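Local coordinates for protein LIN-41 (Caenorhabditis elegans, PDB 4UMG) that controls the onset of developmental plasticity in the worm as a TRIM-NHL protein, represented here by its filamin domain, at residues 3-8 against 114-119; 10-15 against 121-126; 18-23 against 99-104; 71-76 against 87-92; 78-83 against 107-112. One frame throughout, in Å; residues are numbered along the deposited sequence.

How the contacts relate
All five contacts lie in one filamin repeat, a single all-beta domain with an immunoglobulin-like arrangement of strands. Contacts 1 and 2, centres about 13 Å apart, hold the N-terminal residues, contact 1 at the turn from strand 107-115 into strand 118-130, contact 2 further along 118-130. Contact 3, about 24 Å from contact 1 between centres, lies across the chain's centre, with contact 5 about 10 Å from it between centres. Contacts 4 and 5 both involve the hairpin 73-78 and 84-91, and 73-78 neighbours 107-115 in the sheet. Along the chain contact 4 falls within contact 3, contact 5 alternates with both, and contacts 1 and 2 enclose all three, so residues near both chain ends close the domain.

Contact 1 (3-8 against 114-119)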
# COMPACT_ATOMS: atom_id res chain seq x y z
N SER A 3 -16.79 -13.41 2.44
CA SER A 3 -16.99 -12.90 1.08
C SER A 3 -15.71 -12.28 0.48
O SER A 3 -15.70 -11.91 -0.70
CB SER A 3 -18.15 -11.90 1.04
OG SER A 3 -18.40 -11.46 -0.28
N GLY A 4 -14.66 -12.21 1.29
CA GLY A 4 -13.38 -11.66 0.86
C GLY A 4 -13.31 -10.15 0.89
O GLY A 4 -14.32 -9.50 1.15
N PRO A 5 -12.12 -9.56 0.62
CA PRO A 5 -12.01 -8.09 0.67
C PRO A 5 -12.75 -7.39 -0.46
O PRO A 5 -13.01 -7.99 -1.51
CB PRO A 5 -10.50 -7.86 0.63
CG PRO A 5 -9.97 -9.02 -0.15
CD PRO A 5 -10.82 -10.18 0.28
N CYS A 6 -13.12 -6.13 -0.22
CA CYS A 6 -13.86 -5.29 -1.15
C CYS A 6 -12.98 -4.08 -1.40
O CYS A 6 -12.62 -3.38 -0.46
CB CYS A 6 -15.20 -4.90 -0.54
SG CYS A 6 -16.08 -3.59 -1.42
N ALA A 7 -12.63 -3.83 -2.66
CA ALA A 7 -11.75 -2.72 -2.96
C ALA A 7 -12.24 -1.35 -2.44
O ALA A 7 -11.48 -0.63 -1.80
CB ALA A 7 -11.48 -2.65 -4.46
N LYS A 8 -13.49 -0.99 -2.72
CA LYS A 8 -14.02 0.32 -2.32
C LYS A 8 -14.07 0.54 -0.83
O LYS A 8 -14.04 1.70 -0.39
CB LYS A 8 -15.39 0.60 -2.96
CG LYS A 8 -16.55 -0.27 -2.54
CD LYS A 8 -17.71 -0.00 -3.49
CE LYS A 8 -18.92 -0.85 -3.20
NZ LYS A 8 -20.03 -0.42 -4.10
N LEU A 114 -4.45 -3.05 -5.31
CA LEU A 114 -5.59 -3.63 -5.98
C LEU A 114 -6.17 -4.77 -5.20
O LEU A 114 -5.44 -5.68 -4.79
CB LEU A 114 -5.21 -4.16 -7.38
CG LEU A 114 -4.39 -3.30 -8.35
CD1 LEU A 114 -4.25 -4.03 -9.69
CD2 LEU A 114 -5.00 -1.96 -8.60
N VAL A 115 -7.48 -4.74 -4.98
CA VAL A 115 -8.18 -5.82 -4.31
C VAL A 115 -9.08 -6.41 -5.38
O VAL A 115 -9.89 -5.69 -5.97
CB VAL A 115 -8.97 -5.35 -3.05
CG1 VAL A 115 -10.09 -6.32 -2.69
CG2 VAL A 115 -8.03 -5.16 -1.86
N LYS A 116 -8.84 -7.69 -5.73
CA LYS A 116 -9.59 -8.43 -6.78
C LYS A 116 -9.50 -7.69 -8.13
O LYS A 116 -10.46 -7.63 -8.90
CB LYS A 116 -11.03 -8.71 -6.39
CG LYS A 116 -11.18 -9.59 -5.16
CD LYS A 116 -12.65 -9.66 -4.77
CE LYS A 116 -12.85 -10.49 -3.53
NZ LYS A 116 -14.23 -10.33 -3.00
N GLY A 117 -8.34 -7.08 -8.36
CA GLY A 117 -8.08 -6.36 -9.61
C GLY A 117 -8.60 -4.95 -9.66
O GLY A 117 -8.54 -4.33 -10.71
N THR A 118 -9.10 -4.43 -8.55
CA THR A 118 -9.63 -3.06 -8.53
C THR A 118 -8.86 -2.19 -7.55
O THR A 118 -8.72 -2.60 -6.40
CB THR A 118 -11.13 -3.08 -8.13
OG1 THR A 118 -11.87 -3.78 -9.14
CG2 THR A 118 -11.70 -1.66 -7.94
N PRO A 119 -8.45 -0.96 -7.91
CA PRO A 119 -7.74 -0.09 -6.94
C PRO A 119 -8.57 0.17 -5.69
O PRO A 119 -9.80 0.39 -5.80
CB PRO A 119 -7.53 1.22 -7.71
CG PRO A 119 -7.50 0.79 -9.18
CD PRO A 119 -8.54 -0.32 -9.25
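K116 reaches across to the backbone carbonyls of S3 and P5. CB leaves the turn toward 3-8, CG stands beside the backbone N (chi1 -63°), and the chain is extended from there on. CD passes P5 O at 3.7 Å, and CE comes within 3.2 Å of the same P5 O. At the tip, NZ donates to P5 O at 3.0 Å, tilted 23° from that carbonyl plane, and to S3 O at 3.2 Å, this time in the carbonyl plane. Two carbonyls thus share one ammonium group, and a long, flexible lysine suits an exposed place from which both must be reached. G4 lies between them with a positive phi of 81°, which a residue without a side chain adopts easily.

Beneath the lysine the contact is apolar. V115 CG1 touches P5 CB at 3.7 Å, the two side chains crossing obliquely. A7 CB lies against the two end residues of the type I' turn V115-T118, 3.9 Å from V115 CB and 3.6 Å from T118 CG2. A small methyl is apt here, because T118 O is also close. K116 and G117 are the central residues of the turn, both with positive phi, as type I' requires. The turn links strands 107-115 and 118-130; on the far side strand 73-78 pairs with 107-115, L114 bonding to Q74, while V115 also packs on V73 and L32.

Contact 2 (10-15 against 121-126); sequences SSIVGD and SGCPTT
S10 and S121 bring the two backbones together at one carbonyl. S121 N donates to S10 O at 3.2 Å, a bond bent at the hydrogen (144°), though the donor lies nearly along the C=O axis. Past this bond a water takes over, between I12 N and S121 O. It accepts from I12 N at 2.9 Å and donates to S121 O at 2.6 Å, bridging backbones that have moved apart.

S121 OG adds a shorter bond, 2.7 Å to S10 O, and comes from the opposite face of the carbonyl plane to S121 N. Its place between the backbone N and the carbonyl carbon (chi1 66°) turns the hydroxyl to S10. With an alanine here, S10 O would probably be left with the longer, bent bond from S121 N in place of two. S10 OG is engaged elsewhere, with C6 and R33.

In the filamin fold of this domain the contact joins strand 11-12, at one end of the strand order and paired with 26-31, to strand 118-130. Past S121, G122 takes a positive phi that a side chain would make strained. Between the strands, I12 sends CD1 to C123 SG at 3.9 Å, a weakly polar sulfur suited to apolar company, while T125 CG2 lies 4.4 Å from I12 CD1.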
# COMPACT_ATOMS: atom_id res chain seq x y z
N SER A 10 -11.86 -0.98 1.35
CA SER A 10 -10.49 -1.15 1.85
C SER A 10 -9.72 0.16 1.70
O SER A 10 -9.94 0.91 0.74
CB SER A 10 -9.79 -2.31 1.14
OG SER A 10 -10.54 -3.48 1.42
N SER A 11 -8.83 0.48 2.65
CA SER A 11 -8.12 1.75 2.59
C SER A 11 -6.79 1.71 3.29
O SER A 11 -6.57 0.87 4.16
CB SER A 11 -8.96 2.84 3.27
OG SER A 11 -9.24 2.47 4.61
N ILE A 12 -5.94 2.70 3.00
CA ILE A 12 -4.66 2.85 3.70
C ILE A 12 -4.98 3.51 5.05
O ILE A 12 -5.82 4.41 5.12
CB ILE A 12 -3.67 3.71 2.86
CG1 ILE A 12 -3.36 3.06 1.49
CG2 ILE A 12 -2.39 4.03 3.66
CD1 ILE A 12 -2.82 4.04 0.40
N VAL A 13 -4.31 3.04 6.11
CA VAL A 13 -4.47 3.55 7.48
C VAL A 13 -3.61 4.82 7.63
O VAL A 13 -2.38 4.74 7.60
CB VAL A 13 -4.12 2.47 8.53
CG1 VAL A 13 -4.24 3.01 9.97
CG2 VAL A 13 -4.99 1.23 8.36
N GLY A 14 -4.26 5.97 7.78
CA GLY A 14 -3.61 7.26 7.97
C GLY A 14 -3.01 7.86 6.71
O GLY A 14 -3.16 7.30 5.61
N ASP A 15 -2.35 9.01 6.86
CA ASP A 15 -1.70 9.70 5.74
C ASP A 15 -0.17 9.73 5.87
O ASP A 15 0.49 10.42 5.09
CB ASP A 15 -2.28 11.11 5.53
CG ASP A 15 -3.72 11.13 5.04
OD1 ASP A 15 -3.93 10.96 3.82
OD2 ASP A 15 -4.62 11.36 5.88
N SER A 121 -9.72 2.27 -2.11
CA SER A 121 -10.03 3.69 -1.95
C SER A 121 -8.74 4.49 -1.81
O SER A 121 -7.84 4.09 -1.06
CB SER A 121 -10.93 3.92 -0.74
OG SER A 121 -10.23 3.60 0.44
N GLY A 122 -8.63 5.55 -2.56
CA GLY A 122 -7.46 6.42 -2.49
C GLY A 122 -6.30 6.04 -3.39
O GLY A 122 -5.31 6.76 -3.38
N CYS A 123 -6.42 4.95 -4.19
CA CYS A 123 -5.32 4.51 -5.08
C CYS A 123 -5.66 4.65 -6.58
O CYS A 123 -6.84 4.55 -6.93
CB CYS A 123 -4.88 3.09 -4.74
SG CYS A 123 -3.98 2.96 -3.19
N PRO A 124 -4.67 4.90 -7.47
CA PRO A 124 -3.23 5.06 -7.18
C PRO A 124 -2.94 6.42 -6.58
O PRO A 124 -3.74 7.36 -6.73
CB PRO A 124 -2.58 4.96 -8.56
CG PRO A 124 -3.66 5.47 -9.52
CD PRO A 124 -4.96 5.02 -8.91
N THR A 125 -1.79 6.52 -5.92
CA THR A 125 -1.44 7.75 -5.26
C THR A 125 0.10 7.99 -5.27
O THR A 125 0.86 7.11 -5.66
CB THR A 125 -2.02 7.71 -3.83
OG1 THR A 125 -1.77 8.96 -3.21
CG2 THR A 125 -1.45 6.54 -3.00
N THR A 126 0.50 9.19 -4.85
CA THR A 126 1.89 9.64 -4.81
C THR A 126 2.42 9.50 -3.40
O THR A 126 1.66 9.68 -2.44
CB THR A 126 1.95 11.10 -5.32
OG1 THR A 126 1.67 11.12 -6.74
CG2 THR A 126 3.28 11.82 -5.05
O HOH W 1 -6.71 4.79 1.20

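Contact 3 (18-23 against 99-104)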
# COMPACT_ATOMS: atom_id res chain seq x y z
N LYS A 18 2.22 9.22 2.68
CA LYS A 18 2.49 10.29 1.70
C LYS A 18 3.93 10.80 1.72
O LYS A 18 4.39 11.41 0.75
CB LYS A 18 1.51 11.47 1.92
CG LYS A 18 0.04 11.15 1.62
CD LYS A 18 -0.26 11.03 0.11
CE LYS A 18 0.00 12.29 -0.70
NZ LYS A 18 0.09 11.99 -2.15
N LYS A 19 4.63 10.59 2.83
CA LYS A 19 5.97 11.09 3.01
C LYS A 19 6.86 10.00 3.59
O LYS A 19 6.47 9.31 4.53
CB LYS A 19 5.97 12.32 3.95
CG LYS A 19 5.32 13.55 3.32
CD LYS A 19 5.36 14.77 4.24
CE LYS A 19 4.65 15.96 3.63
NZ LYS A 19 5.23 16.37 2.32
N ALA A 20 8.06 9.86 3.03
CA ALA A 20 9.00 8.87 3.50
C ALA A 20 10.45 9.28 3.28
O ALA A 20 10.75 10.30 2.66
CB ALA A 20 8.70 7.50 2.88
N ILE A 21 11.35 8.56 3.93
CA ILE A 21 12.77 8.87 3.90
C ILE A 21 13.53 7.88 3.04
O ILE A 21 13.35 6.66 3.18
CB ILE A 21 13.34 9.01 5.34
CG1 ILE A 21 12.57 10.11 6.13
CG2 ILE A 21 14.85 9.28 5.33
CD1 ILE A 21 12.85 10.17 7.67
N ARG A 22 14.40 8.41 2.19
CA ARG A 22 15.26 7.63 1.31
C ARG A 22 16.10 6.65 2.12
O ARG A 22 16.58 6.98 3.23
CB ARG A 22 16.17 8.56 0.50
CG ARG A 22 16.95 7.90 -0.62
CD ARG A 22 17.89 8.89 -1.31
NE ARG A 22 18.92 9.41 -0.41
CZ ARG A 22 19.86 10.28 -0.77
NH1 ARG A 22 19.92 10.73 -2.02
NH2 ARG A 22 20.76 10.70 0.12
N GLU A 23 16.27 5.45 1.56
CA GLU A 23 17.14 4.39 2.11
C GLU A 23 16.76 3.93 3.52
O GLU A 23 17.62 3.56 4.33
CB GLU A 23 18.63 4.83 2.04
CG GLU A 23 19.13 5.02 0.62
CD GLU A 23 20.55 5.53 0.49
OE1 GLU A 23 21.47 4.85 0.99
OE2 GLU A 23 20.74 6.59 -0.15
N LEU A 99 2.55 -3.31 4.23
CA LEU A 99 3.25 -3.25 2.96
C LEU A 99 4.60 -2.61 3.23
O LEU A 99 4.65 -1.53 3.82
CB LEU A 99 2.48 -2.38 1.98
CG LEU A 99 1.06 -2.85 1.62
CD1 LEU A 99 0.49 -1.95 0.54
CD2 LEU A 99 1.05 -4.27 1.09
N SER A 100 5.68 -3.31 2.90
CA SER A 100 7.01 -2.80 3.17
C SER A 100 7.80 -2.62 1.90
O SER A 100 7.73 -3.45 1.00
CB SER A 100 7.77 -3.73 4.12
OG SER A 100 7.20 -3.63 5.41
N TYR A 101 8.51 -1.49 1.79
CA TYR A 101 9.34 -1.23 0.63
C TYR A 101 10.57 -0.40 1.01
O TYR A 101 10.60 0.24 2.06
CB TYR A 101 8.52 -0.58 -0.51
CG TYR A 101 8.19 0.87 -0.26
CD1 TYR A 101 7.12 1.24 0.56
CD2 TYR A 101 8.91 1.88 -0.89
CE1 TYR A 101 6.80 2.58 0.77
CE2 TYR A 101 8.64 3.22 -0.63
CZ TYR A 101 7.58 3.57 0.19
OH TYR A 101 7.29 4.88 0.43
N TYR A 102 11.58 -0.40 0.14
CA TYR A 102 12.84 0.32 0.40
C TYR A 102 13.08 1.32 -0.72
O TYR A 102 13.44 0.91 -1.83
CB TYR A 102 13.97 -0.67 0.47
CG TYR A 102 15.30 -0.08 0.86
CD1 TYR A 102 15.68 0.05 2.19
CD2 TYR A 102 16.23 0.28 -0.12
CE1 TYR A 102 16.92 0.56 2.55
CE2 TYR A 102 17.51 0.73 0.23
CZ TYR A 102 17.85 0.86 1.57
OH TYR A 102 19.08 1.34 1.94
N PRO A 103 12.81 2.63 -0.48
CA PRO A 103 13.01 3.63 -1.54
C PRO A 103 14.48 4.02 -1.61
O PRO A 103 14.97 4.70 -0.71
CB PRO A 103 12.11 4.78 -1.11
CG PRO A 103 11.98 4.64 0.38
CD PRO A 103 12.34 3.24 0.78
N SER A 104 15.18 3.59 -2.68
CA SER A 104 16.64 3.85 -2.79
C SER A 104 16.98 5.26 -3.23
O SER A 104 18.09 5.74 -2.98
CB SER A 104 17.29 2.82 -3.72
OG SER A 104 17.03 3.11 -5.08
O HOH W 2 20.88 1.81 0.00
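E23 and Y102 meet because of two torsional choices. Y102 places CG anti to its backbone N (chi1 -175°), which lays the ring beside E23, while E23 has left-handed backbone angles (phi 60°) that turn its chain across the ring. CE1 of Y102 then lies 3.5 Å from E23 C, and Y102 OH lies 3.5 Å from E23 CB. The carboxylate and ring planes stand 59° apart. A water in the plane of the ring, at its edge, joins the polar ends: it sits 2.7 Å from Y102 OH and donates to E23 OE1 at 3.3 Å.

The backbones meet in a single straight bond, E23 N to P103 O at 2.7 Å. Within a filamin-type sandwich this ties the exit of strand 19-21, which pairs with strand 118-130, to the chain leaving strand 96-101. P103 suits that turn-off, its CG against I21 O, and Y109 and T26 lie behind it.

R22 lays its aliphatic part on S104, with CG 3.4 Å from S104 O. Beyond it the guanidinium makes a salt bridge to E106 through NH1, and a charge-only pairing with E23 OE2, which lies well out of its plane. Deeper in, the small A20 points CB to Y101 OH at 3.9 Å; Y101 carries its ring into the core, where it touches M127 and I129 of strand 118-130 and I28 of strand 26-31.

Contact 4 (71-76 against 87-92); sequences SDVQAF and VTMTPR
V87, at the start of the second segment, faces A75 and F76 of the strand opposite. Its CB lies 3.9 Å from A75 O, CG1 is 4.1 Å from A75 CB, and CG2 comes to F76 C at about the same range. CG1 is held anti to the backbone N, which directs that methyl at A75. A branched, compact residue such as valine can cover the alanine and the backbone beside it at once.

T88 turns to the other side, and the next inward residue is M89. Its CG occupies the position between the backbone N and the carbonyl carbon (chi1 75°), and a bend about the CG-SD bond (chi3 66°) sends CE across to the first segment. There CE touches V73 O at 3.7 Å, V73 CG1 at 3.8 Å and A75 CB at 4.0 Å, with SD also passing V73 CG1. The slender, flexible thioether can lie against both the alanine methyl and a backbone carbonyl.

The strands 73-76 and 88-91 approach no closer than 8.5 Å between axes, 143° apart, so they meet through side chains instead of backbone bonds. Although they belong to one hairpin, they have splayed apart here: 73-78 pairs with 107-115, while 84-91 pairs with 96-101, T88 bonding to S100 and T90 to A98. L99 of strand 96-101 packs on A75, V87 and M89 alike.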
# COMPACT_ATOMS: atom_id res chain seq x y z
N SER A 71 -4.33 -13.83 -1.48
CA SER A 71 -4.19 -14.00 -2.93
C SER A 71 -5.00 -13.00 -3.78
O SER A 71 -4.77 -12.89 -4.99
CB SER A 71 -4.56 -15.44 -3.33
OG SER A 71 -5.78 -15.85 -2.75
N ASP A 72 -5.93 -12.26 -3.14
CA ASP A 72 -6.79 -11.26 -3.77
C ASP A 72 -6.21 -9.85 -3.72
O ASP A 72 -6.80 -8.93 -4.29
CB ASP A 72 -8.17 -11.25 -3.08
CG ASP A 72 -9.02 -12.49 -3.28
OD1 ASP A 72 -9.24 -12.86 -4.45
OD2 ASP A 72 -9.53 -13.03 -2.28
N VAL A 73 -5.07 -9.66 -3.04
CA VAL A 73 -4.46 -8.34 -2.86
C VAL A 73 -3.13 -8.23 -3.63
O VAL A 73 -2.26 -9.10 -3.52
CB VAL A 73 -4.29 -8.01 -1.33
CG1 VAL A 73 -3.59 -6.67 -1.11
CG2 VAL A 73 -5.63 -8.03 -0.61
N GLN A 74 -2.98 -7.15 -4.40
CA GLN A 74 -1.76 -6.86 -5.14
C GLN A 74 -1.34 -5.45 -4.76
O GLN A 74 -2.18 -4.58 -4.59
CB GLN A 74 -2.03 -6.93 -6.65
CG GLN A 74 -2.49 -8.30 -7.13
CD GLN A 74 -2.64 -8.32 -8.63
OE1 GLN A 74 -1.73 -8.72 -9.35
NE2 GLN A 74 -3.78 -7.88 -9.13
N ALA A 75 -0.04 -5.22 -4.58
CA ALA A 75 0.43 -3.88 -4.27
C ALA A 75 1.71 -3.64 -5.05
O ALA A 75 2.58 -4.52 -5.09
CB ALA A 75 0.68 -3.74 -2.78
N PHE A 76 1.80 -2.49 -5.71
CA PHE A 76 3.06 -2.17 -6.36
C PHE A 76 3.48 -0.75 -6.08
O PHE A 76 2.65 0.12 -5.83
CB PHE A 76 3.13 -2.50 -7.83
CG PHE A 76 2.08 -1.79 -8.60
CD1 PHE A 76 2.29 -0.49 -9.06
CD2 PHE A 76 0.92 -2.46 -8.99
CE1 PHE A 76 1.31 0.16 -9.80
CE2 PHE A 76 -0.02 -1.83 -9.78
CZ PHE A 76 0.17 -0.53 -10.18
N VAL A 87 7.71 -4.91 -3.18
CA VAL A 87 6.82 -4.66 -2.02
C VAL A 87 6.58 -5.97 -1.29
O VAL A 87 6.14 -6.93 -1.90
CB VAL A 87 5.46 -4.02 -2.47
CG1 VAL A 87 4.54 -3.78 -1.27
CG2 VAL A 87 5.72 -2.71 -3.22
N THR A 88 6.84 -6.01 0.02
CA THR A 88 6.59 -7.22 0.79
C THR A 88 5.27 -7.04 1.51
O THR A 88 5.06 -5.99 2.13
CB THR A 88 7.76 -7.43 1.76
OG1 THR A 88 8.94 -7.70 1.00
CG2 THR A 88 7.50 -8.56 2.77
N MET A 89 4.36 -8.03 1.42
CA MET A 89 3.10 -7.94 2.12
C MET A 89 3.00 -9.04 3.17
O MET A 89 3.21 -10.22 2.89
CB MET A 89 1.88 -7.83 1.20
CG MET A 89 1.43 -9.07 0.49
SD MET A 89 -0.23 -8.70 -0.14
CE MET A 89 0.16 -7.40 -1.34
N THR A 90 2.86 -8.59 4.40
CA THR A 90 2.78 -9.44 5.59
C THR A 90 1.35 -9.38 6.10
O THR A 90 0.91 -8.29 6.48
CB THR A 90 3.77 -8.91 6.65
OG1 THR A 90 5.05 -8.76 6.05
CG2 THR A 90 3.86 -9.81 7.88
N PRO A 91 0.64 -10.54 6.21
CA PRO A 91 -0.72 -10.50 6.78
C PRO A 91 -0.63 -10.31 8.29
O PRO A 91 0.28 -10.85 8.94
CB PRO A 91 -1.30 -11.87 6.43
CG PRO A 91 -0.12 -12.77 6.30
CD PRO A 91 1.03 -11.92 5.83
N ARG A 92 -1.51 -9.48 8.82
CA ARG A 92 -1.59 -9.22 10.25
C ARG A 92 -2.97 -9.60 10.73
O ARG A 92 -3.81 -10.00 9.91
CB ARG A 92 -1.24 -7.74 10.56
CG ARG A 92 0.23 -7.39 10.30
CD ARG A 92 1.16 -7.93 11.39
NE ARG A 92 2.56 -7.64 11.10
CZ ARG A 92 3.55 -8.54 11.18
NH1 ARG A 92 3.29 -9.79 11.52
NH2 ARG A 92 4.80 -8.18 10.90

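Contact 5 (78-83 against 107-112)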
# COMPACT_ATOMS: atom_id res chain seq x y z
N ILE A 78 6.26 2.13 -7.73
CA ILE A 78 7.11 2.52 -8.85
C ILE A 78 7.94 3.68 -8.38
O ILE A 78 7.40 4.64 -7.82
CB ILE A 78 6.29 2.93 -10.08
CG1 ILE A 78 5.19 1.89 -10.35
CG2 ILE A 78 7.21 3.12 -11.27
CD1 ILE A 78 5.73 0.32 -10.46
N SER A 79 9.25 3.63 -8.65
CA SER A 79 10.13 4.69 -8.23
C SER A 79 10.03 5.88 -9.22
O SER A 79 9.35 5.75 -10.25
CB SER A 79 11.55 4.13 -8.11
OG SER A 79 12.09 4.03 -9.41
N PRO A 80 10.67 7.05 -8.92
CA PRO A 80 10.58 8.22 -9.81
C PRO A 80 11.17 8.04 -11.22
O PRO A 80 10.86 8.84 -12.11
CB PRO A 80 11.35 9.31 -9.04
CG PRO A 80 11.41 8.83 -7.65
CD PRO A 80 11.48 7.36 -7.73
N ASP A 81 11.99 7.00 -11.42
CA ASP A 81 12.59 6.69 -12.74
C ASP A 81 11.81 5.59 -13.50
O ASP A 81 12.26 5.12 -14.55
CB ASP A 81 14.09 6.35 -12.60
CG ASP A 81 14.43 5.01 -11.95
OD1 ASP A 81 13.51 4.23 -11.66
OD2 ASP A 81 15.64 4.72 -11.77
N GLY A 82 10.63 5.21 -12.97
CA GLY A 82 9.80 4.20 -13.62
C GLY A 82 10.09 2.75 -13.32
O GLY A 82 9.40 1.87 -13.85
N SER A 83 11.02 2.48 -12.38
CA SER A 83 11.40 1.12 -12.00
C SER A 83 10.48 0.61 -10.92
O SER A 83 10.08 1.38 -10.04
CB SER A 83 12.84 1.08 -11.46
OG SER A 83 13.78 1.56 -12.42
N GLY A 107 12.47 11.40 -4.41
CA GLY A 107 11.50 11.80 -5.42
C GLY A 107 10.10 11.25 -5.30
O GLY A 107 9.68 10.73 -4.27
N SER A 108 9.36 11.38 -6.39
CA SER A 108 7.95 11.06 -6.46
C SER A 108 7.65 9.61 -6.83
O SER A 108 7.77 9.25 -7.99
CB SER A 108 7.26 12.02 -7.43
OG SER A 108 5.86 11.95 -7.27
N TYR A 109 7.32 8.79 -5.84
CA TYR A 109 6.96 7.38 -6.04
C TYR A 109 5.47 7.23 -6.32
O TYR A 109 4.67 8.09 -5.95
CB TYR A 109 7.33 6.56 -4.78
CG TYR A 109 8.81 6.29 -4.64
CD1 TYR A 109 9.72 7.33 -4.46
CD2 TYR A 109 9.31 4.99 -4.66
CE1 TYR A 109 11.08 7.08 -4.31
CE2 TYR A 109 10.68 4.74 -4.55
CZ TYR A 109 11.56 5.79 -4.38
OH TYR A 109 12.88 5.53 -4.21
N THR A 110 5.10 6.13 -6.96
CA THR A 110 3.71 5.84 -7.27
C THR A 110 3.33 4.60 -6.51
O THR A 110 4.07 3.62 -6.56
CB THR A 110 3.51 5.59 -8.75
OG1 THR A 110 4.07 6.68 -9.47
CG2 THR A 110 2.03 5.47 -9.10
N LEU A 111 2.16 4.61 -5.86
CA LEU A 111 1.67 3.45 -5.13
C LEU A 111 0.32 3.08 -5.68
O LEU A 111 -0.52 3.97 -5.88
CB LEU A 111 1.49 3.83 -3.65
CG LEU A 111 0.77 2.82 -2.74
CD1 LEU A 111 1.58 1.51 -2.58
CD2 LEU A 111 0.46 3.43 -1.39
N ASN A 112 0.11 1.80 -5.90
CA ASN A 112 -1.24 1.31 -6.25
C ASN A 112 -1.50 0.01 -5.49
O ASN A 112 -0.61 -0.82 -5.39
CB ASN A 112 -1.47 1.18 -7.78
CG ASN A 112 -2.95 1.26 -8.16
OD1 ASN A 112 -3.81 1.33 -7.30
ND2 ASN A 112 -3.29 1.28 -9.47
O HOH W 3 6.74 7.27 -9.64
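Backbone hydrogen bonds join I78 and T110, an antiparallel hydrogen-bonded pair: I78 N to T110 O and T110 N to I78 O, each 2.9 Å, straight and in the carbonyl plane. Their side chains lie on the same face of the sheet, I78 CB to T110 CB, 4.1 Å.

CH-pi contacts come next. One face of the Y109 ring carries P80 CD, 3.7 Å from the ring centroid, and S79 CA, 4.0 Å from it. A proline suits this place because its polarised CD-H makes a good CH-pi donor, and CD sits over the face; S79 is small enough to share it. Y109 OH is bonded to I105 O. A serine in place of Y109 would probably leave P80 and S79 without their platform and I105 O without its hydroxyl partner.

Among close steric contacts, P80 CG lies 3.6 Å from G107 C, where a side chain at G107 would clash with it.

Bonds within 78-83 shape the loop. G82 N donates to S79 O, S79 N to S83 O, and D81 OD1 accepts from S83 N in an Asx turn. A type I turn followed by a positive-phi glycine, with this bonding, is the classic tight loop with a G1 bulge, here joining strands 73-78 and 84-91.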